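Side-chain contacts in amino acid adenylation domain-containing protein (Bacillus stratosphericus LAMA 585, PDB 6ULY), which probably activates a branched alpha-keto acid as its acyl adenylate, serving as the adenylation domain of a nonribosomal depsipeptide synthetase module: residues L443-E448 and T452-E457; T361-Q366 and V378-L383; R328-M333 and S337-F342; E430-Q433 and W437-T440. All blocks are in the same frame, centred on the assembly; numbering follows the deposited sequence.

Interaction 1: L443-E448 and T452-E457. With QA7 (5'-O-{(S)-hydroxy[(4-methyl-2-oxopentanoyl)oxy]phosphoryl}adenosine), chain C.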
# COMPACT_ATOMS: atom_id res chain seq x y z
N LEU A 443 3.74 -13.80 9.99
CA LEU A 443 3.06 -14.69 10.92
C LEU A 443 3.91 -15.92 11.17
O LEU A 443 4.58 -16.43 10.26
CB LEU A 443 1.69 -15.11 10.38
CG LEU A 443 0.72 -13.97 10.06
CD1 LEU A 443 -0.56 -14.54 9.47
CD2 LEU A 443 0.41 -13.16 11.31
N GLY A 444 3.90 -16.39 12.41
CA GLY A 444 4.65 -17.58 12.75
C GLY A 444 4.45 -17.92 14.21
O GLY A 444 3.59 -17.36 14.89
N PHE A 445 5.27 -18.86 14.69
CA PHE A 445 5.21 -19.29 16.07
C PHE A 445 6.62 -19.56 16.56
O PHE A 445 7.57 -19.65 15.79
CB PHE A 445 4.32 -20.53 16.24
CG PHE A 445 4.79 -21.72 15.45
CD1 PHE A 445 5.63 -22.66 16.02
CD2 PHE A 445 4.39 -21.89 14.13
CE1 PHE A 445 6.06 -23.75 15.30
CE2 PHE A 445 4.82 -22.98 13.40
CZ PHE A 445 5.66 -23.91 13.99
N LEU A 446 6.74 -19.69 17.88
CA LEU A 446 7.98 -20.08 18.52
C LEU A 446 7.80 -21.47 19.12
O LEU A 446 6.72 -21.80 19.64
CB LEU A 446 8.40 -19.08 19.60
CG LEU A 446 9.10 -17.82 19.08
CD1 LEU A 446 9.17 -16.74 20.15
CD2 LEU A 446 10.51 -18.15 18.60
N HIS A 447 8.84 -22.29 19.03
CA HIS A 447 8.80 -23.66 19.52
C HIS A 447 10.20 -23.99 20.01
O HIS A 447 11.13 -24.04 19.20
CB HIS A 447 8.34 -24.63 18.43
CG HIS A 447 8.43 -26.07 18.82
ND1 HIS A 447 7.37 -26.75 19.38
CD2 HIS A 447 9.44 -26.96 18.74
CE1 HIS A 447 7.73 -28.00 19.62
NE2 HIS A 447 8.98 -28.15 19.24
N GLU A 448 10.35 -24.19 21.31
CA GLU A 448 11.67 -24.41 21.92
C GLU A 448 12.61 -23.25 21.62
O GLU A 448 13.82 -23.44 21.44
CB GLU A 448 12.29 -25.73 21.45
CG GLU A 448 11.44 -26.96 21.74
CD GLU A 448 11.24 -27.20 23.23
OE1 GLU A 448 12.18 -26.94 24.01
OE2 GLU A 448 10.14 -27.66 23.61
N THR A 452 9.38 -20.18 13.59
CA THR A 452 8.88 -20.83 12.38
C THR A 452 7.84 -19.91 11.76
O THR A 452 6.80 -19.64 12.37
CB THR A 452 8.29 -22.21 12.68
OG1 THR A 452 9.32 -23.09 13.14
CG2 THR A 452 7.65 -22.80 11.44
N LEU A 453 8.13 -19.41 10.56
CA LEU A 453 7.20 -18.55 9.85
C LEU A 453 6.13 -19.39 9.16
O LEU A 453 6.42 -20.46 8.62
CB LEU A 453 7.93 -17.69 8.83
CG LEU A 453 8.27 -16.26 9.26
CD1 LEU A 453 8.78 -16.22 10.69
CD2 LEU A 453 9.30 -15.65 8.33
N THR A 454 4.89 -18.90 9.20
CA THR A 454 3.76 -19.59 8.60
C THR A 454 3.01 -18.75 7.57
O THR A 454 2.21 -19.31 6.82
CB THR A 454 2.76 -20.03 9.68
OG1 THR A 454 2.34 -18.89 10.45
CG2 THR A 454 3.40 -21.06 10.61
N GLY A 455 3.23 -17.44 7.52
CA GLY A 455 2.52 -16.60 6.58
C GLY A 455 2.81 -15.13 6.85
O GLY A 455 3.74 -14.79 7.59
N ARG A 456 2.00 -14.28 6.23
CA ARG A 456 2.13 -12.84 6.33
C ARG A 456 0.77 -12.23 6.63
O ARG A 456 -0.27 -12.81 6.34
CB ARG A 456 2.70 -12.22 5.05
CG ARG A 456 4.12 -12.64 4.72
CD ARG A 456 4.57 -12.04 3.40
NE ARG A 456 3.78 -12.54 2.28
CZ ARG A 456 3.85 -12.07 1.04
NH1 ARG A 456 4.67 -11.08 0.74
NH2 ARG A 456 3.08 -12.60 0.09
N GLU A 457 0.80 -11.02 7.21
CA GLU A 457 -0.45 -10.32 7.50
C GLU A 457 -1.15 -9.91 6.21
O GLU A 457 -2.37 -10.04 6.10
CB GLU A 457 -0.18 -9.09 8.37
CG GLU A 457 0.42 -9.41 9.73
CD GLU A 457 0.20 -8.29 10.72
OE1 GLU A 457 -0.94 -7.80 10.83
OE2 GLU A 457 1.18 -7.88 11.39
C01 QA7 C . 17.75 -14.40 5.35
C02 QA7 C . 17.73 -13.28 4.39
C03 QA7 C . 18.90 -12.36 4.63
C04 QA7 C . 16.36 -12.70 4.48
C05 QA7 C . 16.21 -11.22 4.43
C06 QA7 C . 15.24 -10.61 3.46
C10 QA7 C . 11.96 -9.68 4.10
C11 QA7 C . 10.81 -10.44 4.05
C12 QA7 C . 10.40 -10.88 5.51
C13 QA7 C . 9.80 -11.93 5.35
C14 QA7 C . 10.40 -12.63 3.99
C16 QA7 C . 12.47 -13.65 4.56
C18 QA7 C . 11.88 -15.67 4.95
C19 QA7 C . 11.75 -17.02 5.24
C21 QA7 C . 9.55 -16.89 4.87
C23 QA7 C . 10.79 -14.99 4.62
N15 QA7 C . 11.19 -13.73 4.37
N17 QA7 C . 12.91 -14.83 4.92
N20 QA7 C . 10.58 -17.57 5.19
N22 QA7 C . 9.62 -15.64 4.58
N24 QA7 C . 12.88 -17.76 5.60
O07 QA7 C . 14.97 -9.29 3.44
O09 QA7 C . 12.35 -9.24 2.86
O25 QA7 C . 11.07 -11.76 3.39
O26 QA7 C . 8.39 -11.82 5.06
O27 QA7 C . 9.62 -9.88 6.33
O28 QA7 C . 14.19 -8.32 1.40
O29 QA7 C . 13.64 -7.29 3.30
O30 QA7 C . 14.74 -11.30 2.72
O31 QA7 C . 16.79 -10.57 5.15
P08 QA7 C . 13.76 -8.55 2.72
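Thr452 lies over one face of the Phe445 ring, the two side chains running alongside each other from adjacent antiparallel strands. Thr452 CB stands 3.7 Å from the centroid of the Phe445 ring, a CH-pi contact displaced toward the rim, and Thr452 CG2 comes within 3.4 Å of Phe445 CZ. With CG between its backbone N and carbonyl carbon (chi1 60°), Phe445 brings its ring against Thr452. Thr454 meets the same ring at about a right angle: its methyl CG2 reaches the edge, 3.7 Å from Phe445 CE2. Leu443 extends over the opposite backbone and sets CD1 3.6 Å from Arg456 O. Leu443 O is gripped twice, by Thr454 N at 2.7 Å and by Gly455 N at 3.2 Å, both arriving from the same face of the carbonyl plane. Leu453 sits on the other side of the sheet from Phe445 and Thr452 and rests CD2 against the adenine, 3.7 Å from QA7 C21. Two consecutive residues, Thr454 and Gly455, thus face the single residue Leu443: a classic beta bulge in a hairpin at the edge of the five-stranded antiparallel sheet, beside the adenylate pocket.

Interaction 2: T361-Q366 and V378-L383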
# COMPACT_ATOMS: atom_id res chain seq x y z
N THR A 361 -6.36 -28.58 11.34
CA THR A 361 -7.44 -28.10 12.20
C THR A 361 -6.93 -27.20 13.31
O THR A 361 -7.65 -26.31 13.77
CB THR A 361 -8.20 -29.29 12.79
OG1 THR A 361 -8.83 -30.03 11.74
CG2 THR A 361 -9.25 -28.82 13.79
N SER A 362 -5.69 -27.41 13.76
CA SER A 362 -5.15 -26.74 14.93
C SER A 362 -4.40 -25.46 14.59
O SER A 362 -3.81 -24.85 15.49
CB SER A 362 -4.23 -27.68 15.70
OG SER A 362 -3.12 -28.07 14.91
N LEU A 363 -4.41 -25.02 13.33
CA LEU A 363 -3.64 -23.85 12.95
C LEU A 363 -4.10 -22.60 13.70
O LEU A 363 -3.28 -21.71 13.97
CB LEU A 363 -3.73 -23.63 11.44
CG LEU A 363 -2.95 -24.64 10.60
CD1 LEU A 363 -3.20 -24.42 9.12
CD2 LEU A 363 -1.47 -24.56 10.91
N THR A 364 -5.38 -22.51 14.04
CA THR A 364 -5.93 -21.35 14.73
C THR A 364 -5.86 -21.46 16.24
O THR A 364 -6.31 -20.54 16.94
CB THR A 364 -7.38 -21.12 14.31
OG1 THR A 364 -8.14 -22.31 14.57
CG2 THR A 364 -7.47 -20.79 12.83
N GLU A 365 -5.31 -22.55 16.77
CA GLU A 365 -5.25 -22.77 18.21
C GLU A 365 -3.84 -23.22 18.57
O GLU A 365 -2.86 -22.98 17.85
CB GLU A 365 -6.30 -23.80 18.64
CG GLU A 365 -7.72 -23.51 18.18
CD GLU A 365 -8.69 -24.62 18.53
OE1 GLU A 365 -8.24 -25.79 18.64
OE2 GLU A 365 -9.89 -24.34 18.71
N GLN A 366 -3.71 -23.87 19.72
CA GLN A 366 -2.46 -24.54 20.05
C GLN A 366 -2.16 -25.59 18.99
O GLN A 366 -2.97 -26.49 18.76
CB GLN A 366 -2.55 -25.18 21.44
CG GLN A 366 -1.28 -25.87 21.88
CD GLN A 366 -1.38 -26.44 23.28
OE1 GLN A 366 -1.14 -27.63 23.50
NE2 GLN A 366 -1.75 -25.60 24.24
N VAL A 378 0.06 -29.88 7.63
CA VAL A 378 0.95 -28.88 7.06
C VAL A 378 2.33 -29.07 7.67
O VAL A 378 2.45 -29.36 8.86
CB VAL A 378 0.44 -27.45 7.31
CG1 VAL A 378 -0.87 -27.22 6.59
CG2 VAL A 378 0.29 -27.19 8.81
N SER A 379 3.36 -28.91 6.85
CA SER A 379 4.74 -29.04 7.27
C SER A 379 5.45 -27.70 7.10
O SER A 379 5.42 -27.12 6.02
CB SER A 379 5.47 -30.13 6.47
OG SER A 379 4.99 -31.42 6.81
N PHE A 380 6.08 -27.23 8.17
CA PHE A 380 6.83 -25.99 8.16
C PHE A 380 8.29 -26.26 8.45
O PHE A 380 8.64 -27.18 9.20
CB PHE A 380 6.28 -25.00 9.20
CG PHE A 380 4.84 -24.64 9.00
CD1 PHE A 380 4.45 -23.81 7.96
CD2 PHE A 380 3.87 -25.12 9.86
CE1 PHE A 380 3.12 -23.47 7.78
CE2 PHE A 380 2.54 -24.79 9.68
CZ PHE A 380 2.17 -23.96 8.64
N THR A 381 9.16 -25.45 7.85
CA THR A 381 10.59 -25.53 8.09
C THR A 381 10.96 -24.59 9.23
O THR A 381 10.74 -23.38 9.14
CB THR A 381 11.37 -25.17 6.83
OG1 THR A 381 10.99 -26.03 5.75
CG2 THR A 381 12.87 -25.28 7.08
N GLU A 382 11.51 -25.15 10.31
CA GLU A 382 12.00 -24.33 11.40
C GLU A 382 13.11 -23.42 10.90
O GLU A 382 13.96 -23.82 10.10
CB GLU A 382 12.51 -25.20 12.54
CG GLU A 382 11.43 -25.98 13.27
CD GLU A 382 11.95 -26.73 14.49
OE1 GLU A 382 12.46 -27.86 14.33
OE2 GLU A 382 11.87 -26.17 15.60
N LEU A 383 13.10 -22.17 11.38
CA LEU A 383 14.11 -21.19 10.99
C LEU A 383 15.11 -20.91 12.11
O LEU A 383 16.04 -20.12 11.91
CB LEU A 383 13.42 -19.89 10.54
CG LEU A 383 12.41 -20.08 9.41
CD1 LEU A 383 11.85 -18.75 8.94
CD2 LEU A 383 13.02 -20.84 8.23
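This is a small apolar surface contact in which Leu363, on the loop leaving strand 355-359, folds back onto Val378 and Phe380 of strand 377-381. It buries only about 97 Å² in all, and one methyl carries it. Leu363 and Val378 reach toward each other tip to tip, with Leu363 CD2 3.8 Å from Val378 CG2. The same CD2 comes to the edge of the Phe380 ring, near its plane, 4.2 Å from Phe380 CE2. Val378 offers CG2 because that branch stands between its backbone N and carbonyl carbon, while CG1 is anti to the carbonyl carbon (chi1 -65°). Val378 and Phe380, two residues apart, both point toward the loop. Strands 355-359 and 377-381 form a two-stranded antiparallel sheet, with Val378 paired through the backbone to Phe358 and Phe380 to Leu356; Leu363 belongs to the long excursion that connects them. The loop around it is shaped by a turn, Glu365 N donating to Ser362 O at 3.0 Å, and Ser362 OG is hydrogen-bonded to Glu359 O and Arg368 N. Leu363 also touches Ile407, and Phe380 has further neighbours in Thr452, Thr454 and Phe358, while Leu383 packs on Phe331 and Leu453 and touches the bound adenylate.

Interaction 3: R328-M333 and S337-F342; sequences RPAFGM and SSAVVF. With QA7 (5'-O-{(S)-hydroxy[(4-methyl-2-oxopentanoyl)oxy]phosphoryl}adenosine), chain C.
Phe331 is held between the neighbouring strand and the bound adenylate. Val341 CG2 lies at the ring edge and in its plane, and approaches Phe331 CB at 3.6 Å; Val340 runs alongside, pointing the same way, with CG2 4.0 Å from Phe331 CE2. At another part of the edge the ring meets the nucleoside, its CD1 3.7 Å from QA7 N17. The backbone beside it reads the base: the adenine amine QA7 N24 donates to Ala330 O at 2.7 Å. Met333, with CG anti to its own carbonyl carbon (chi1 -46°), curls its bent chain round the ribose hydroxyl oxygen O27. From the second strand, Ala339 CB packs on the keto acyl branch, 3.7 Å from QA7 C01, and Ser338 CB also faces it. On the sheet side away from Phe331, Ala330 CB fits against the Phe342 ring.

Two bulges shape the hairpin here. Val340 and Val341 both face Phe331 in a classic bulge, with Val340 N bonded to Phe331 O at 2.9 Å and only a weak bond from Phe331 N to Val341 O. Ser337 and Ser338 face Met333 in a G1 bulge. Outside the hairpin, Asn199 bonds Ala339 O, Met229 of helix 224-237 backs Ser338 and Ala339, and Asp442 packs on Phe331. The keto oxygen QA7 O31 stands almost perpendicularly above the Gly332 carbonyl plane, 3.0 Å from Gly332 C, which is consistent with a dipolar carbonyl-carbonyl contact: from these strands the keto group meets a neutral backbone group, not a charge.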
# COMPACT_ATOMS: atom_id res chain seq x y z
N ARG A 328 20.96 -24.36 5.79
CA ARG A 328 20.57 -23.64 7.00
C ARG A 328 19.43 -22.68 6.67
O ARG A 328 19.67 -21.58 6.14
CB ARG A 328 21.77 -22.89 7.58
CG ARG A 328 22.92 -23.81 7.92
CD ARG A 328 24.03 -23.09 8.66
NE ARG A 328 25.24 -23.90 8.70
CZ ARG A 328 26.42 -23.47 9.14
NH1 ARG A 328 26.56 -22.23 9.58
NH2 ARG A 328 27.47 -24.29 9.12
N PRO A 329 18.18 -23.05 6.95
CA PRO A 329 17.09 -22.08 6.80
C PRO A 329 17.35 -20.84 7.64
O PRO A 329 17.92 -20.91 8.72
CB PRO A 329 15.86 -22.86 7.29
CG PRO A 329 16.21 -24.29 7.09
CD PRO A 329 17.69 -24.39 7.30
N ALA A 330 16.93 -19.69 7.11
CA ALA A 330 17.13 -18.43 7.80
C ALA A 330 16.02 -17.46 7.41
O ALA A 330 15.42 -17.57 6.34
CB ALA A 330 18.50 -17.83 7.48
N PHE A 331 15.76 -16.50 8.30
CA PHE A 331 14.78 -15.45 8.05
C PHE A 331 15.35 -14.11 8.47
O PHE A 331 16.13 -14.02 9.43
CB PHE A 331 13.46 -15.71 8.81
CG PHE A 331 12.75 -14.45 9.23
CD1 PHE A 331 11.96 -13.75 8.34
CD2 PHE A 331 12.89 -13.96 10.52
CE1 PHE A 331 11.31 -12.59 8.72
CE2 PHE A 331 12.25 -12.80 10.91
CZ PHE A 331 11.46 -12.12 10.01
N GLY A 332 14.97 -13.07 7.75
CA GLY A 332 15.37 -11.73 8.11
C GLY A 332 14.63 -10.71 7.27
O GLY A 332 13.79 -11.06 6.44
N MET A 333 14.97 -9.45 7.49
CA MET A 333 14.37 -8.35 6.75
C MET A 333 15.41 -7.26 6.58
O MET A 333 16.32 -7.13 7.40
CB MET A 333 13.13 -7.77 7.46
CG MET A 333 12.14 -8.80 7.99
SD MET A 333 10.77 -8.05 8.91
CE MET A 333 10.01 -7.06 7.62
N SER A 337 18.53 -5.62 9.16
CA SER A 337 19.90 -5.85 8.69
C SER A 337 20.15 -7.28 8.23
O SER A 337 21.26 -7.80 8.36
CB SER A 337 20.93 -5.47 9.77
OG SER A 337 20.83 -4.10 10.10
N SER A 338 19.12 -7.92 7.67
CA SER A 338 19.20 -9.26 7.07
C SER A 338 18.81 -10.31 8.11
O SER A 338 17.86 -10.10 8.88
CB SER A 338 20.58 -9.52 6.45
OG SER A 338 21.54 -10.02 7.38
N ALA A 339 19.49 -11.46 8.12
CA ALA A 339 19.00 -12.60 8.88
C ALA A 339 19.14 -12.38 10.38
O ALA A 339 20.12 -11.78 10.84
CB ALA A 339 19.74 -13.87 8.46
N VAL A 340 18.16 -12.86 11.13
CA VAL A 340 18.20 -12.83 12.59
C VAL A 340 17.92 -14.18 13.21
O VAL A 340 18.02 -14.32 14.43
CB VAL A 340 17.21 -11.78 13.14
CG1 VAL A 340 17.63 -10.38 12.71
CG2 VAL A 340 15.78 -12.08 12.70
N VAL A 341 17.59 -15.20 12.41
CA VAL A 341 17.43 -16.57 12.88
C VAL A 341 18.11 -17.50 11.88
O VAL A 341 18.06 -17.27 10.67
CB VAL A 341 15.95 -16.96 13.05
CG1 VAL A 341 15.33 -16.24 14.24
CG2 VAL A 341 15.16 -16.67 11.78
N PHE A 342 18.74 -18.55 12.40
CA PHE A 342 19.38 -19.58 11.59
C PHE A 342 19.05 -20.95 12.17
O PHE A 342 19.16 -21.14 13.39
CB PHE A 342 20.90 -19.40 11.53
CG PHE A 342 21.35 -18.20 10.75
CD1 PHE A 342 21.54 -18.28 9.38
CD2 PHE A 342 21.60 -17.00 11.39
CE1 PHE A 342 21.97 -17.18 8.66
CE2 PHE A 342 22.02 -15.90 10.68
CZ PHE A 342 22.21 -15.99 9.31
C01 QA7 C . 17.75 -14.40 5.35
C02 QA7 C . 17.73 -13.28 4.39
C03 QA7 C . 18.90 -12.36 4.63
C04 QA7 C . 16.36 -12.70 4.48
C05 QA7 C . 16.21 -11.22 4.43
C06 QA7 C . 15.24 -10.61 3.46
C10 QA7 C . 11.96 -9.68 4.10
C11 QA7 C . 10.81 -10.44 4.05
C12 QA7 C . 10.40 -10.88 5.51
C13 QA7 C . 9.80 -11.93 5.35
C14 QA7 C . 10.40 -12.63 3.99
C16 QA7 C . 12.47 -13.65 4.56
C18 QA7 C . 11.88 -15.67 4.95
C19 QA7 C . 11.75 -17.02 5.24
C21 QA7 C . 9.55 -16.89 4.87
C23 QA7 C . 10.79 -14.99 4.62
N15 QA7 C . 11.19 -13.73 4.37
N17 QA7 C . 12.91 -14.83 4.92
N20 QA7 C . 10.58 -17.57 5.19
N22 QA7 C . 9.62 -15.64 4.58
N24 QA7 C . 12.88 -17.76 5.60
O07 QA7 C . 14.97 -9.29 3.44
O09 QA7 C . 12.35 -9.24 2.86
O25 QA7 C . 11.07 -11.76 3.39
O26 QA7 C . 8.39 -11.82 5.06
O27 QA7 C . 9.62 -9.88 6.33
O28 QA7 C . 14.19 -8.32 1.40
O29 QA7 C . 13.64 -7.29 3.30
O30 QA7 C . 14.74 -11.30 2.72
O31 QA7 C . 16.79 -10.57 5.15
P08 QA7 C . 13.76 -8.55 2.72

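Interaction 4: E430-Q433 and W437-T440; sequences EVFQ and WFHT. With SO4 (sulfate ion), chain K.
The Phe438 ring receives Phe432 at its edge, close to its plane, with Phe432 CE1 3.6 Å from Phe438 CD1. The Phe432 ring carries Val431 CG2 on one face, 3.8 Å above the plane and toward the rim, and Val431 CB is also 3.5 Å from Phe438 CE1, the valine side chain lying alongside Phe438. Phe438 turns toward this pair with CG anti to its backbone N (chi1 173°). A second flat pair is formed by the Gln433 amide and the His439 ring, whose planes stand 83° apart; Gln433 NE2 is 3.9 Å from His439 ND1, a van der Waals distance. His439 instead spends its polar atoms elsewhere: NE2 probably on Glu457 OE2, at a doubtfully short distance, with a weak bond of 3.3 Å from His439 NE2 to O4 of a sulfate ion, and ND1 on Gln411. That sulfate is also held by Arg409, His399 and Lys112 of the second subunit.

Two backbone bonds fasten the segments at the single bridge of Phe432 with Phe438. His439 N meets Val431 O at 2.7 Å, and Gln433 N reaches Trp437 O at 2.8 Å. Helix 425-431 is thereby tied at its C-terminal end to strand 438-447, which pairs with strand 408-413 through Phe438 and Ile412 and contacts Met333 of strand 327-333.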
# COMPACT_ATOMS: atom_id res chain seq x y z
N GLU A 430 4.10 2.74 12.36
CA GLU A 430 3.42 1.47 12.14
C GLU A 430 4.29 0.27 12.52
O GLU A 430 3.77 -0.75 12.98
CB GLU A 430 3.00 1.35 10.67
CG GLU A 430 1.87 2.30 10.26
CD GLU A 430 1.64 2.31 8.75
OE1 GLU A 430 2.40 1.64 8.02
OE2 GLU A 430 0.70 2.99 8.29
N VAL A 431 5.61 0.37 12.32
CA VAL A 431 6.49 -0.78 12.51
C VAL A 431 7.16 -0.74 13.88
O VAL A 431 7.42 -1.78 14.48
CB VAL A 431 7.55 -0.87 11.39
CG1 VAL A 431 6.88 -0.96 10.03
CG2 VAL A 431 8.51 0.32 11.45
N PHE A 432 7.47 0.46 14.38
CA PHE A 432 8.13 0.61 15.68
C PHE A 432 7.05 0.68 16.75
O PHE A 432 6.48 1.74 17.01
CB PHE A 432 9.02 1.84 15.70
CG PHE A 432 10.24 1.74 14.80
CD1 PHE A 432 10.81 0.52 14.51
CD2 PHE A 432 10.80 2.89 14.25
CE1 PHE A 432 11.92 0.43 13.69
CE2 PHE A 432 11.91 2.81 13.43
CZ PHE A 432 12.47 1.58 13.15
N GLN A 433 6.77 -0.46 17.39
CA GLN A 433 5.80 -0.52 18.47
C GLN A 433 6.47 -0.16 19.79
O GLN A 433 7.67 0.13 19.85
CB GLN A 433 5.16 -1.91 18.53
CG GLN A 433 4.64 -2.43 17.18
CD GLN A 433 3.42 -1.69 16.67
OE1 GLN A 433 3.11 -0.58 17.11
NE2 GLN A 433 2.71 -2.30 15.72
N TRP A 437 9.89 -2.94 20.03
CA TRP A 437 9.47 -4.09 19.24
C TRP A 437 9.19 -3.67 17.81
O TRP A 437 8.30 -2.85 17.56
CB TRP A 437 8.24 -4.74 19.86
CG TRP A 437 8.54 -5.47 21.12
CD1 TRP A 437 8.22 -5.09 22.39
CD2 TRP A 437 9.25 -6.71 21.24
NE1 TRP A 437 8.68 -6.02 23.29
CE2 TRP A 437 9.31 -7.03 22.61
CE3 TRP A 437 9.83 -7.60 20.32
CZ2 TRP A 437 9.93 -8.18 23.09
CZ3 TRP A 437 10.45 -8.74 20.79
CH2 TRP A 437 10.49 -9.02 22.16
N PHE A 438 9.94 -4.24 16.86
CA PHE A 438 9.73 -4.00 15.44
C PHE A 438 8.71 -4.99 14.90
O PHE A 438 8.87 -6.20 15.07
CB PHE A 438 11.04 -4.10 14.65
CG PHE A 438 10.83 -4.02 13.17
CD1 PHE A 438 10.77 -2.79 12.54
CD2 PHE A 438 10.66 -5.17 12.42
CE1 PHE A 438 10.57 -2.71 11.18
CE2 PHE A 438 10.46 -5.09 11.05
CZ PHE A 438 10.41 -3.86 10.43
N HIS A 439 7.69 -4.47 14.23
CA HIS A 439 6.59 -5.27 13.70
C HIS A 439 6.95 -5.73 12.30
O HIS A 439 7.08 -4.91 11.39
CB HIS A 439 5.30 -4.46 13.70
CG HIS A 439 4.06 -5.29 13.57
ND1 HIS A 439 3.51 -5.98 14.63
CD2 HIS A 439 3.26 -5.53 12.50
CE1 HIS A 439 2.43 -6.62 14.22
NE2 HIS A 439 2.25 -6.36 12.94
N THR A 440 7.09 -7.05 12.12
CA THR A 440 7.59 -7.58 10.86
C THR A 440 6.51 -7.66 9.79
O THR A 440 6.81 -7.56 8.60
CB THR A 440 8.18 -8.98 11.06
OG1 THR A 440 7.15 -9.87 11.49
CG2 THR A 440 9.31 -8.95 12.08
S SO4 K . -1.26 -5.27 13.33
O1 SO4 K . -0.73 -4.03 13.86
O2 SO4 K . -2.70 -5.22 13.30
O3 SO4 K . -0.86 -6.40 14.13
O4 SO4 K . -0.77 -5.45 12.00

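Interaction 3 is fully buried and interactions 1 and 4 partly so, whereas interaction 2 lies at the surface. Interactions 1 and 4 both use strand 438-447, at its two ends, and are joined by Glu457 and His439. Interactions 1 and 3 are bulged hairpins of different sheets that approach the adenylate together, Leu453 packing on Phe331. Interaction 2 reaches this centre through its strand, by way of Phe380. Interactions 3 and 4 touch through Met333. Backbone hydrogen bonds dominate the hairpins; 361-366 with 378-383 is purely apolar, and 430-433 with 437-440 adds aromatic packing and a histidine weakly bonded to a sulfate ion, near the second subunit.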